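Local atomic coordinates of protein BA42 (Bizionia argentinensis, PDB entry 4OA3), a protein that binds two calcium ions as a stand-alone TPM domain and is otherwise of unknown function. Residues S29-V34 with I136-N141; K61-V66 with Y80-I85; W94-N99 with I118-M123; D46-V51 with L67-V72. One frame throughout, in Å; residues are numbered along the deposited sequence. Where two conformers were deposited one is given.

Contact 1: S29-V34 with I136-N141. With CA (calcium ion), chain B; CA (calcium ion), chain C.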
loop_
_atom_site.group_PDB
_atom_site.type_symbol
_atom_site.label_atom_id
_atom_site.label_comp_id
_atom_site.label_asym_id
_atom_site.label_seq_id
_atom_site.Cartn_x
_atom_site.Cartn_y
_atom_site.Cartn_z
ATOM N N SER A 29 -10.292 0.931 8.929
ATOM C CA SER A 29 -10.777 -0.387 8.541
ATOM C C SER A 29 -10.175 -0.755 7.161
ATOM O O SER A 29 -10.326 -1.895 6.720
ATOM C CB SER A 29 -12.290 -0.439 8.458
ATOM O OG SER A 29 -12.761 0.331 7.372
ATOM N N GLY A 30 -9.485 0.176 6.501
ATOM C CA GLY A 30 -8.793 -0.124 5.259
ATOM C C GLY A 30 -7.666 -1.125 5.473
ATOM O O GLY A 30 -7.151 -1.295 6.587
ATOM N N GLU A 31 -7.349 -1.851 4.410
ATOM C CA GLU A 31 -6.327 -2.891 4.454
ATOM C C GLU A 31 -5.235 -2.571 3.480
ATOM O O GLU A 31 -5.538 -2.182 2.349
ATOM C CB GLU A 31 -6.947 -4.219 4.134
ATOM C CG GLU A 31 -7.950 -4.699 5.186
ATOM C CD GLU A 31 -7.357 -5.494 6.329
ATOM O OE1 GLU A 31 -6.305 -6.146 6.112
ATOM O OE2 GLU A 31 -7.925 -5.464 7.454
ATOM N N ILE A 32 -3.987 -2.681 3.895
ATOM C CA ILE A 32 -2.844 -2.275 3.079
ATOM C C ILE A 32 -1.894 -3.415 2.817
ATOM O O ILE A 32 -1.547 -4.139 3.726
ATOM C CB ILE A 32 -2.070 -1.112 3.775
ATOM C CG1 ILE A 32 -2.972 0.099 3.973
ATOM C CG2 ILE A 32 -0.800 -0.750 2.977
ATOM C CD1 ILE A 32 -2.498 1.033 5.022
ATOM N N ARG A 33 -1.443 -3.578 1.548
ATOM C CA ARG A 33 -0.344 -4.482 1.224
ATOM C C ARG A 33 0.638 -3.812 0.303
ATOM O O ARG A 33 0.293 -2.866 -0.427
ATOM C CB ARG A 33 -0.789 -5.787 0.554
ATOM C CG ARG A 33 -1.688 -6.613 1.458
ATOM C CD ARG A 33 -1.884 -8.034 0.976
ATOM N NE ARG A 33 -0.621 -8.765 1.062
ATOM C CZ ARG A 33 -0.412 -9.952 0.524
ATOM N NH1 ARG A 33 -1.375 -10.557 -0.154
ATOM N NH2 ARG A 33 0.765 -10.537 0.646
ATOM N N VAL A 34 1.869 -4.282 0.355
ATOM C CA VAL A 34 2.953 -3.896 -0.526
ATOM C C VAL A 34 3.279 -5.081 -1.412
ATOM O O VAL A 34 3.339 -6.221 -0.928
ATOM C CB VAL A 34 4.196 -3.482 0.276
ATOM C CG1 VAL A 34 5.416 -3.233 -0.608
ATOM C CG2 VAL A 34 3.911 -2.247 1.116
ATOM N N ILE A 136 -11.581 -6.769 11.616
ATOM C CA ILE A 136 -11.032 -8.046 11.172
ATOM C C ILE A 136 -9.756 -7.698 10.375
ATOM O O ILE A 136 -9.779 -6.734 9.605
ATOM C CB ILE A 136 -12.065 -8.750 10.274
ATOM C CG1 ILE A 136 -13.346 -9.110 11.082
ATOM C CG2 ILE A 136 -11.444 -10.001 9.590
ATOM C CD1 ILE A 136 -14.417 -9.681 10.276
ATOM N N ASP A 137 -8.675 -8.485 10.523
ATOM C CA ASP A 137 -7.470 -8.294 9.699
ATOM C C ASP A 137 -7.766 -9.121 8.431
ATOM O O ASP A 137 -7.585 -10.339 8.393
ATOM C CB ASP A 137 -6.223 -8.761 10.447
ATOM C CG ASP A 137 -4.927 -8.325 9.800
ATOM O OD1 ASP A 137 -4.952 -7.928 8.607
ATOM O OD2 ASP A 137 -3.883 -8.382 10.480
ATOM N N GLU A 138 -8.411 -8.471 7.465
ATOM C CA GLU A 138 -8.964 -9.123 6.278
ATOM C C GLU A 138 -7.959 -9.610 5.267
ATOM O O GLU A 138 -8.190 -10.639 4.633
ATOM C CB GLU A 138 -9.980 -8.184 5.619
ATOM C CG GLU A 138 -11.195 -7.886 6.489
ATOM C CD GLU A 138 -12.128 -6.848 5.907
ATOM O OE1 GLU A 138 -11.707 -5.677 5.803
ATOM O OE2 GLU A 138 -13.298 -7.188 5.617
ATOM N N LEU A 139 -6.857 -8.887 5.104
ATOM C CA LEU A 139 -5.814 -9.240 4.160
ATOM C C LEU A 139 -4.515 -9.433 4.905
ATOM O O LEU A 139 -4.226 -8.685 5.829
ATOM C CB LEU A 139 -5.600 -8.138 3.119
ATOM C CG LEU A 139 -6.842 -7.716 2.319
ATOM C CD1 LEU A 139 -6.496 -6.593 1.336
ATOM C CD2 LEU A 139 -7.481 -8.877 1.580
ATOM N N PRO A 140 -3.667 -10.402 4.502
ATOM C CA PRO A 140 -2.368 -10.542 5.148
ATOM C C PRO A 140 -1.483 -9.307 5.000
ATOM O O PRO A 140 -1.641 -8.524 4.045
ATOM C CB PRO A 140 -1.742 -11.767 4.470
ATOM C CG PRO A 140 -2.470 -11.973 3.289
ATOM C CD PRO A 140 -3.832 -11.348 3.394
ATOM N N ASN A 141 -0.624 -9.080 5.988
ATOM C CA ASN A 141 0.249 -7.909 5.989
ATOM C C ASN A 141 1.599 -8.233 5.351
ATOM O O ASN A 141 2.398 -7.330 5.180
ATOM C CB ASN A 141 0.436 -7.394 7.388
ATOM C CG ASN A 141 -0.842 -6.955 8.064
ATOM O OD1 ASN A 141 -1.898 -6.777 7.461
ATOM N ND2 ASN A 141 -0.693 -6.657 9.366
HETATM CA CA CA B . -4.088 -6.534 6.856
HETATM CA CA CA C . -8.816 -4.565 9.414
HETATM O O HOH W 1 -10.723 -4.170 7.934
HETATM O O HOH W 2 -7.890 -2.422 8.957
HETATM O O HOH W 3 -3.102 -6.204 4.693
HETATM O O HOH W 4 2.172 -6.114 2.542
HETATM O O HOH W 5 -6.567 -5.201 10.247
#
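Glu31, at the start of strand 31-37, reaches into the loop 136-141 and bridges two calcium ions with a single carboxylate. Its CB rests 3.7 Å from the methyl CD1 of Leu139. CG lies beside the backbone N, and the chain then bends at chi2 (-88°), which lays the acid along the loop: CG passes Glu138 OE1 and CD comes close to Glu138 N. At the tip the oxygens divide the work. OE1 of Glu31 binds the calcium of chain B at 2.4 Å, and OE2 binds that of chain C at 2.3 Å. Each oxygen also accepts a backbone N-H from above the carboxylate plane, Leu139 N reaching OE1 and Glu138 N reaching OE2, both at 3.0 Å. Four bonds thus fix the rotation of the group. Asp137 OD1, Leu139 O, Asn141 OD1, a water and Glu25 complete the first site; Ile136 O, three waters and Asp135 serve the second. Farther along, Arg33 curls past Pro140 O, 3.1 Å from CD of Arg33, and turns one guanidinium face to Pro140 CG, which is 3.9 Å from NH1 of Arg33; its NH2 bonds to Thr142 O. An alanine at Arg33 is likely to open a gap beside the proline ring and leave Thr142 O without this donor. Negative and carbonyl oxygens crowd together here with calcium between them, so the ions probably offset a repulsion that would otherwise push the loop from the strand.

Contact 2: K61-V66 with Y80-I85; sequences KLQNGV and YGDKGI
With chi1 at -156°, the Asp82 carboxylate swings away from its own N and across to Gln63, with OD2 of Asp82 3.7 Å from CB of Gln63. Gln63 for its part adopts a left-handed backbone conformation (phi 54°, psi 46°), and its O faces the first turn of helix 83-86, where it takes a weak bond from Gly84 N. Gly84 suits this close approach, because a side chain there would run into Leu62 O and Gln63 O. Beside it, Asp82 N donates to Gly65 O at 3.0 Å, almost in line with the C=O bond. The hairpin of strands 65-71 and 76-81 ends here, Val66 and Gly81 forming an antiparallel non-hydrogen-bonded pair, and the methyl CD1 of Ile85 tucks in 3.6 Å from Gly65 O. Two waters donate to Asp82 OD2: one links it to Gln63 NE2, the other to Gly65 N. A leucine in place of Asp82 would probably leave both waters without their shared acceptor and Lys83 N without OD1, which it meets at 2.8 Å. One carboxylate therefore serves both segments, its OD1 taking the N-H of the next residue and its OD2 joining Gln63 and the start of strand 65-71 through two waters.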
loop_
_atom_site.group_PDB
_atom_site.type_symbol
_atom_site.label_atom_id
_atom_site.label_comp_id
_atom_site.label_asym_id
_atom_site.label_seq_id
_atom_site.Cartn_x
_atom_site.Cartn_y
_atom_site.Cartn_z
ATOM N N LYS A 61 -14.773 -6.391 3.310
ATOM C CA LYS A 61 -16.200 -6.075 3.407
ATOM C C LYS A 61 -16.527 -4.767 2.686
ATOM O O LYS A 61 -17.530 -4.699 1.968
ATOM C CB LYS A 61 -16.603 -5.951 4.865
ATOM C CG LYS A 61 -18.114 -5.789 5.052
ATOM C CD LYS A 61 -18.517 -5.780 6.519
ATOM C CE LYS A 61 -17.994 -4.573 7.261
ATOM N NZ LYS A 61 -18.639 -4.411 8.594
ATOM N N LEU A 62 -15.719 -3.702 2.932
ATOM C CA LEU A 62 -15.981 -2.362 2.380
ATOM C C LEU A 62 -15.230 -2.037 1.099
ATOM O O LEU A 62 -15.257 -0.887 0.660
ATOM C CB LEU A 62 -15.691 -1.289 3.438
ATOM C CG LEU A 62 -16.473 -1.415 4.721
ATOM C CD1 LEU A 62 -16.087 -0.316 5.700
ATOM C CD2 LEU A 62 -17.989 -1.365 4.455
ATOM N N GLN A 63 -14.590 -3.046 0.452
ATOM C CA GLN A 63 -13.876 -2.825 -0.809
ATOM C C GLN A 63 -12.878 -1.694 -0.631
ATOM O O GLN A 63 -12.755 -0.796 -1.467
ATOM C CB GLN A 63 -14.857 -2.571 -1.965
ATOM C CG GLN A 63 -15.934 -3.643 -2.047
ATOM C CD GLN A 63 -16.741 -3.512 -3.311
ATOM O OE1 GLN A 63 -17.789 -2.869 -3.328
ATOM N NE2 GLN A 63 -16.251 -4.069 -4.406
ATOM N N ASN A 64 -12.130 -1.779 0.491
ATOM C CA ASN A 64 -11.194 -0.755 0.870
ATOM C C ASN A 64 -9.756 -1.225 1.072
ATOM O O ASN A 64 -9.032 -0.702 1.900
ATOM C CB ASN A 64 -11.713 0.046 2.059
ATOM C CG ASN A 64 -11.914 -0.786 3.294
ATOM O OD1 ASN A 64 -11.813 -1.995 3.273
ATOM N ND2 ASN A 64 -12.145 -0.128 4.417
ATOM N N GLY A 65 -9.378 -2.241 0.313
ATOM C CA GLY A 65 -7.982 -2.651 0.255
ATOM C C GLY A 65 -7.227 -1.719 -0.662
ATOM O O GLY A 65 -7.793 -1.164 -1.618
ATOM N N VAL A 66 -5.951 -1.499 -0.378
ATOM C CA VAL A 66 -5.088 -0.686 -1.220
ATOM C C VAL A 66 -3.759 -1.407 -1.343
ATOM O O VAL A 66 -3.251 -1.937 -0.356
ATOM C CB VAL A 66 -4.917 0.784 -0.743
ATOM C CG1 VAL A 66 -4.371 0.854 0.677
ATOM C CG2 VAL A 66 -4.027 1.584 -1.698
ATOM N N TYR A 80 -2.841 1.661 -5.714
ATOM C CA TYR A 80 -4.079 1.183 -6.307
ATOM C C TYR A 80 -5.051 0.824 -5.214
ATOM O O TYR A 80 -4.826 -0.133 -4.476
ATOM C CB TYR A 80 -3.772 -0.038 -7.195
ATOM C CG TYR A 80 -4.975 -0.592 -7.917
ATOM C CD1 TYR A 80 -5.851 -1.465 -7.287
ATOM C CD2 TYR A 80 -5.277 -0.190 -9.216
ATOM C CE1 TYR A 80 -7.056 -1.825 -7.876
ATOM C CE2 TYR A 80 -6.435 -0.621 -9.852
ATOM C CZ TYR A 80 -7.324 -1.444 -9.179
ATOM O OH TYR A 80 -8.495 -1.858 -9.774
ATOM N N GLY A 81 -6.124 1.580 -5.112
ATOM C CA GLY A 81 -7.182 1.336 -4.158
ATOM C C GLY A 81 -8.377 0.676 -4.829
ATOM O O GLY A 81 -8.623 0.870 -6.028
ATOM N N ASP A 82 -9.137 -0.092 -4.048
ATOM C CA ASP A 82 -10.327 -0.799 -4.524
ATOM C C ASP A 82 -11.498 0.177 -4.692
ATOM O O ASP A 82 -11.411 1.347 -4.302
ATOM C CB ASP A 82 -10.678 -1.956 -3.598
ATOM C CG ASP A 82 -11.490 -3.079 -4.220
ATOM O OD1 ASP A 82 -11.812 -2.986 -5.446
ATOM O OD2 ASP A 82 -11.853 -4.012 -3.489
ATOM N N LYS A 83 -12.587 -0.324 -5.285
ATOM C CA LYS A 83 -13.755 0.477 -5.628
ATOM C C LYS A 83 -14.376 1.247 -4.482
ATOM O O LYS A 83 -14.860 2.353 -4.702
ATOM C CB LYS A 83 -14.823 -0.391 -6.304
ATOM C CG LYS A 83 -15.937 0.433 -6.939
ATOM C CD LYS A 83 -16.888 -0.429 -7.746
ATOM C CE LYS A 83 -18.085 0.356 -8.253
ATOM N NZ LYS A 83 -19.359 -0.151 -7.671
ATOM N N GLY A 84 -14.381 0.683 -3.282
ATOM C CA GLY A 84 -14.950 1.349 -2.117
ATOM C C GLY A 84 -14.269 2.666 -1.846
ATOM O O GLY A 84 -14.912 3.664 -1.483
ATOM N N ILE A 85 -12.951 2.714 -2.054
ATOM C CA ILE A 85 -12.192 3.933 -1.904
ATOM C C ILE A 85 -12.514 4.887 -3.039
ATOM O O ILE A 85 -12.836 6.053 -2.818
ATOM C CB ILE A 85 -10.667 3.609 -1.841
ATOM C CG1 ILE A 85 -10.372 2.823 -0.537
ATOM C CG2 ILE A 85 -9.825 4.903 -1.900
ATOM C CD1 ILE A 85 -9.094 2.013 -0.547
HETATM O O HOH W 6 -13.961 -5.601 -3.659
HETATM O O HOH W 7 -10.693 -4.455 -1.098
#

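Contact 3: W94-N99 with I118-M123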
loop_
_atom_site.group_PDB
_atom_site.type_symbol
_atom_site.label_atom_id
_atom_site.label_comp_id
_atom_site.label_asym_id
_atom_site.label_seq_id
_atom_site.Cartn_x
_atom_site.Cartn_y
_atom_site.Cartn_z
ATOM N N TRP A 94 -4.701 10.395 -2.812
ATOM C CA TRP A 94 -3.417 9.733 -2.596
ATOM C C TRP A 94 -2.199 10.626 -2.685
ATOM O O TRP A 94 -1.092 10.128 -2.541
ATOM C CB TRP A 94 -3.248 8.553 -3.570
ATOM C CG TRP A 94 -4.192 7.414 -3.351
ATOM C CD1 TRP A 94 -5.094 6.910 -4.237
ATOM C CD2 TRP A 94 -4.334 6.642 -2.151
ATOM N NE1 TRP A 94 -5.733 5.819 -3.693
ATOM C CE2 TRP A 94 -5.272 5.627 -2.417
ATOM C CE3 TRP A 94 -3.726 6.689 -0.889
ATOM C CZ2 TRP A 94 -5.632 4.682 -1.461
ATOM C CZ3 TRP A 94 -4.041 5.713 0.036
ATOM C CH2 TRP A 94 -5.008 4.754 -0.236
ATOM N N ASP A 95 -2.369 11.963 -2.867
ATOM C CA ASP A 95 -1.213 12.804 -3.064
ATOM C C ASP A 95 -0.227 12.829 -1.910
ATOM O O ASP A 95 0.963 12.746 -2.158
ATOM C CB ASP A 95 -1.622 14.251 -3.423
ATOM C CG ASP A 95 -2.317 14.428 -4.763
ATOM O OD1 ASP A 95 -2.484 13.421 -5.493
ATOM O OD2 ASP A 95 -2.709 15.578 -5.079
ATOM N N THR A 96 -0.707 12.935 -0.678
ATOM C CA THR A 96 0.194 12.955 0.468
ATOM C C THR A 96 0.931 11.627 0.635
ATOM O O THR A 96 2.098 11.626 1.029
ATOM C CB THR A 96 -0.521 13.387 1.747
ATOM O OG1 THR A 96 -1.593 12.525 2.112
ATOM C CG2 THR A 96 -1.032 14.815 1.672
ATOM N N THR A 97 0.281 10.490 0.290
ATOM C CA THR A 97 0.922 9.173 0.377
ATOM C C THR A 97 2.031 9.069 -0.661
ATOM O O THR A 97 3.148 8.696 -0.349
ATOM C CB THR A 97 -0.140 8.092 0.214
ATOM O OG1 THR A 97 -1.115 8.189 1.280
ATOM C CG2 THR A 97 0.450 6.675 0.230
ATOM N N ARG A 98 1.707 9.447 -1.913
ATOM C CA ARG A 98 2.698 9.422 -2.975
ATOM C C ARG A 98 3.876 10.321 -2.664
ATOM O O ARG A 98 5.008 9.950 -2.872
ATOM C CB ARG A 98 2.063 9.820 -4.315
ATOM C CG ARG A 98 3.090 10.077 -5.416
ATOM C CD ARG A 98 2.429 10.121 -6.788
ATOM N NE ARG A 98 1.974 8.791 -7.218
ATOM C CZ ARG A 98 2.733 7.846 -7.786
ATOM N NH1 ARG A 98 4.026 8.062 -8.017
ATOM N NH2 ARG A 98 2.207 6.676 -8.118
ATOM N N ASN A 99 3.596 11.523 -2.165
ATOM C CA ASN A 99 4.666 12.469 -1.858
ATOM C C ASN A 99 5.548 11.945 -0.756
ATOM O O ASN A 99 6.765 12.102 -0.826
ATOM C CB ASN A 99 4.085 13.822 -1.472
ATOM C CG ASN A 99 3.423 14.523 -2.644
ATOM O OD1 ASN A 99 3.663 14.206 -3.821
ATOM N ND2 ASN A 99 2.515 15.438 -2.355
ATOM N N ILE A 118 2.910 4.032 4.087
ATOM C CA ILE A 118 1.926 3.223 4.785
ATOM C C ILE A 118 1.272 4.059 5.888
ATOM O O ILE A 118 0.044 4.029 6.057
ATOM C CB ILE A 118 2.586 1.934 5.316
ATOM C CG1 ILE A 118 2.929 0.973 4.137
ATOM C CG2 ILE A 118 1.700 1.249 6.394
ATOM C CD1 ILE A 118 3.945 -0.049 4.457
ATOM N N GLU A 119 2.075 4.781 6.651
ATOM C CA GLU A 119 1.522 5.611 7.718
ATOM C C GLU A 119 0.558 6.674 7.163
ATOM O O GLU A 119 -0.553 6.850 7.669
ATOM C CB GLU A 119 2.643 6.286 8.503
ATOM C CG GLU A 119 2.147 7.163 9.644
ATOM C CD GLU A 119 3.227 7.865 10.443
ATOM O OE1 GLU A 119 4.222 8.323 9.834
ATOM O OE2 GLU A 119 3.040 8.020 11.670
ATOM N N LYS A 120 0.956 7.326 6.095
ATOM C CA LYS A 120 0.121 8.353 5.464
ATOM C C LYS A 120 -1.170 7.751 4.916
ATOM O O LYS A 120 -2.252 8.339 5.022
ATOM C CB LYS A 120 0.897 9.065 4.352
ATOM C CG LYS A 120 1.878 10.066 4.911
ATOM C CD LYS A 120 1.222 11.435 5.175
ATOM C CE LYS A 120 2.122 12.394 5.933
ATOM N NZ LYS A 120 3.285 12.845 5.123
ATOM N N ALA A 121 -1.062 6.561 4.291
ATOM C CA ALA A 121 -2.223 5.888 3.753
ATOM C C ALA A 121 -3.232 5.515 4.843
ATOM O O ALA A 121 -4.437 5.621 4.639
ATOM C CB ALA A 121 -1.792 4.656 2.953
ATOM N N GLY A 122 -2.764 5.021 6.008
ATOM C CA GLY A 122 -3.683 4.698 7.088
ATOM C C GLY A 122 -4.452 5.914 7.589
ATOM O O GLY A 122 -5.658 5.846 7.827
ATOM N N MET A 123 -3.763 7.042 7.673
ATOM C CA MET A 123 -4.363 8.324 8.110
ATOM C C MET A 123 -5.335 8.849 7.040
ATOM O O MET A 123 -6.399 9.364 7.378
ATOM C CB MET A 123 -3.281 9.392 8.345
ATOM C CG MET A 123 -2.196 9.041 9.330
ATOM S SD MET A 123 -2.500 9.662 10.974
ATOM C CE MET A 123 -3.669 8.400 11.508
HETATM O O HOH W 8 3.253 13.846 2.208
#
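Thr96 O and Lys120 NZ are joined through one water, which donates to the carbonyl at 2.8 Å from Thr96 O and accepts from the ammonium at 3.1 Å from Lys120 NZ. In the lysine, chi1 (-77°) sets CG 4.2 Å from Thr96 O, and bends at chi2 and at the last bond before NZ carry the rest of the chain round to the water. Nearer the backbone, Lys120 CB rests 3.8 Å from Thr97 OG1. That hydroxyl also comes within 3.4 Å of Ala121 N, yet the angle is too poor for a hydrogen bond, so the approach is one of packing. Thr97 CG2 meets the methyl of Ala121 as well. The same methyl abuts the benzene end of the Trp94 indole edge-on: Ala121 CB lies 3.8 Å from CZ3 of Trp94, near the ring plane. Thr97 OG1 is also at the rim of that ring, in its plane, so Thr97 and Ala121 are buried against the edge of the indole, while the lysine lies on the exposed side. The segments 95-99 and 118-123 run antiparallel (173°), their axes 8.3 Å apart at closest approach. Helices 95-105 and 110-128 form a helical hairpin packed against the sheet: Trp94 and Thr97 touch Ile79 of strand 76-81, Trp94 also touches Val66, and Ile118 reaches both Ile68 of strand 65-71 and helix 11-24.

Contact 4: D46-V51 with L67-V72; sequences DRAMDV and LIYVAV
Ala48 and Val51 of helix 44-54 fit against Leu67 and Tyr69 of strand 65-71 within a beta-alpha-beta crossover, in which the helix connects strand 31-37 to its parallel neighbour. Segments 46-51 and 67-71 run 124° apart in direction, their axes 9.2 Å apart at closest approach. The small methyl of Ala48 lets the tyrosine come close, CB of Ala48 lying 4.0 Å from CB of Tyr69. On one flank of this low point Leu67 pushes CD2 into the hollow between Ala48 O and Val51, where Val51 CG1 meets Leu67 CD2 at 3.6 Å and the two side chains cross at about a right angle. On the other, the tyrosine ring, directed by a chi1 of 168°, reaches across the helix surface and fills the groove bordered by Arg47, Ala48 and Val51. With chi1 at 173°, Arg47 CG meets the hydroxyl end of the ring, 3.6 Å from Tyr69 OH, while the guanidinium plane stands perpendicular to the ring. Beyond the contact Glu37 receives both polar ends, through a salt bridge from Arg47 NH2 and a hydrogen bond with Tyr69 OH, which also bonds to Ser40. Within the helix, Val51 CG2 sits over the centre of the Arg47 guanidinium, 3.6 Å above its plane.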
loop_
_atom_site.group_PDB
_atom_site.type_symbol
_atom_site.label_atom_id
_atom_site.label_comp_id
_atom_site.label_asym_id
_atom_site.label_seq_id
_atom_site.Cartn_x
_atom_site.Cartn_y
_atom_site.Cartn_z
ATOM N N ASP A 46 -2.463 -0.956 -15.002
ATOM C CA ASP A 46 -3.006 -2.247 -15.358
ATOM C C ASP A 46 -2.228 -3.366 -14.649
ATOM O O ASP A 46 -2.836 -4.336 -14.201
ATOM C CB ASP A 46 -3.014 -2.508 -16.891
ATOM C CG ASP A 46 -4.227 -1.945 -17.611
ATOM O OD1 ASP A 46 -4.879 -1.040 -17.057
ATOM O OD2 ASP A 46 -4.517 -2.411 -18.736
ATOM N N ARG A 47 -0.904 -3.251 -14.558
ATOM C CA ARG A 47 -0.146 -4.285 -13.873
ATOM C C ARG A 47 -0.534 -4.307 -12.386
ATOM O O ARG A 47 -0.746 -5.380 -11.811
ATOM C CB ARG A 47 1.370 -4.082 -14.041
ATOM C CG ARG A 47 2.243 -5.038 -13.220
ATOM C CD ARG A 47 1.956 -6.498 -13.489
ATOM N NE ARG A 47 2.824 -7.368 -12.689
ATOM C CZ ARG A 47 2.626 -8.674 -12.511
ATOM N NH1 ARG A 47 1.606 -9.290 -13.100
ATOM N NH2 ARG A 47 3.434 -9.371 -11.722
ATOM N N ALA A 48 -0.588 -3.139 -11.754
ATOM C CA ALA A 48 -0.984 -3.105 -10.334
ATOM C C ALA A 48 -2.390 -3.682 -10.121
ATOM O O ALA A 48 -2.616 -4.386 -9.148
ATOM C CB ALA A 48 -0.932 -1.682 -9.825
ATOM N N MET A 49 -3.329 -3.422 -11.035
ATOM C CA MET A 49 -4.683 -3.962 -10.986
ATOM C C MET A 49 -4.641 -5.502 -11.101
ATOM O O MET A 49 -5.319 -6.172 -10.331
ATOM C CB MET A 49 -5.490 -3.373 -12.138
ATOM C CG MET A 49 -6.923 -3.761 -12.129
ATOM S SD MET A 49 -7.914 -2.630 -13.162
ATOM C CE MET A 49 -7.299 -3.013 -14.717
ATOM N N ASP A 50 -3.796 -6.054 -11.989
ATOM C CA ASP A 50 -3.648 -7.507 -12.092
ATOM C C ASP A 50 -3.092 -8.069 -10.786
ATOM O O ASP A 50 -3.533 -9.117 -10.321
ATOM C CB ASP A 50 -2.716 -7.907 -13.258
ATOM C CG ASP A 50 -3.254 -7.675 -14.666
ATOM O OD1 ASP A 50 -4.494 -7.640 -14.838
ATOM O OD2 ASP A 50 -2.451 -7.621 -15.590
ATOM N N VAL A 51 -2.083 -7.426 -10.213
ATOM C CA VAL A 51 -1.523 -7.919 -8.953
ATOM C C VAL A 51 -2.565 -7.854 -7.833
ATOM O O VAL A 51 -2.719 -8.836 -7.095
ATOM C CB VAL A 51 -0.264 -7.126 -8.585
ATOM C CG1 VAL A 51 0.231 -7.489 -7.187
ATOM C CG2 VAL A 51 0.854 -7.399 -9.589
ATOM N N LEU A 67 -3.239 -1.470 -2.578
ATOM C CA LEU A 67 -1.953 -2.041 -2.900
ATOM C C LEU A 67 -0.981 -0.916 -3.211
ATOM O O LEU A 67 -1.273 -0.049 -4.044
ATOM C CB LEU A 67 -2.059 -2.941 -4.152
ATOM C CG LEU A 67 -0.751 -3.556 -4.638
ATOM C CD1 LEU A 67 -0.149 -4.490 -3.603
ATOM C CD2 LEU A 67 -0.977 -4.315 -5.938
ATOM N N ILE A 68 0.175 -0.936 -2.559
ATOM C CA ILE A 68 1.332 -0.139 -2.898
ATOM C C ILE A 68 2.232 -1.056 -3.725
ATOM O O ILE A 68 2.882 -1.958 -3.212
ATOM C CB ILE A 68 2.063 0.407 -1.682
ATOM C CG1 ILE A 68 1.119 1.286 -0.874
ATOM C CG2 ILE A 68 3.330 1.190 -2.113
ATOM C CD1 ILE A 68 1.728 1.742 0.506
ATOM N N TYR A 69 2.184 -0.851 -5.024
ATOM C CA TYR A 69 2.940 -1.633 -5.993
ATOM C C TYR A 69 4.246 -0.930 -6.335
ATOM O O TYR A 69 4.210 0.249 -6.699
ATOM C CB TYR A 69 2.078 -1.808 -7.251
ATOM C CG TYR A 69 2.832 -2.353 -8.425
ATOM C CD1 TYR A 69 3.507 -1.504 -9.290
ATOM C CD2 TYR A 69 2.933 -3.715 -8.640
ATOM C CE1 TYR A 69 4.281 -1.998 -10.326
ATOM C CE2 TYR A 69 3.635 -4.216 -9.726
ATOM C CZ TYR A 69 4.403 -3.355 -10.495
ATOM O OH TYR A 69 5.136 -3.749 -11.591
ATOM N N VAL A 70 5.353 -1.616 -6.221
ATOM C CA VAL A 70 6.653 -1.057 -6.535
ATOM C C VAL A 70 7.416 -1.885 -7.554
ATOM O O VAL A 70 7.558 -3.085 -7.387
ATOM C CB VAL A 70 7.507 -0.867 -5.275
ATOM C CG1 VAL A 70 8.791 -0.104 -5.592
ATOM C CG2 VAL A 70 6.718 -0.168 -4.169
ATOM N N ALA A 71 7.939 -1.193 -8.580
ATOM C CA ALA A 71 8.848 -1.745 -9.574
ATOM C C ALA A 71 10.226 -1.262 -9.118
ATOM O O ALA A 71 10.554 -0.096 -9.307
ATOM C CB ALA A 71 8.508 -1.214 -10.964
ATOM N N VAL A 72 10.996 -2.149 -8.493
ATOM C CA VAL A 72 12.238 -1.772 -7.801
ATOM C C VAL A 72 13.395 -1.325 -8.709
ATOM O O VAL A 72 14.103 -0.394 -8.327
ATOM C CB VAL A 72 12.673 -2.839 -6.772
ATOM C CG1 VAL A 72 13.901 -2.367 -5.986
ATOM C CG2 VAL A 72 11.523 -3.161 -5.812
#

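Following the chain from the N terminus, strand 31-37 opens contact 1, which closes only at residues 136-141 and so encloses the other three. Helix 44-54 then opens contact 4, and residues 61-66 open contact 2 before 67-72 close contact 4; contact 2 closes at 80-85, so these two cross, sharing strand 65-71. Contact 3 follows in series as a separate loop between helices 95-105 and 110-128. Strand 65-71 is the common seam: Glu31 O meets Val66 N, Arg33 O meets Ile68 N, and Leu67 N meets Tyr80 O. Helix 44-54 packs on the face of Leu67 and Tyr69, and contact 3 on the opposite one, through Trp94 on Val66 and Ile118 on Ile68.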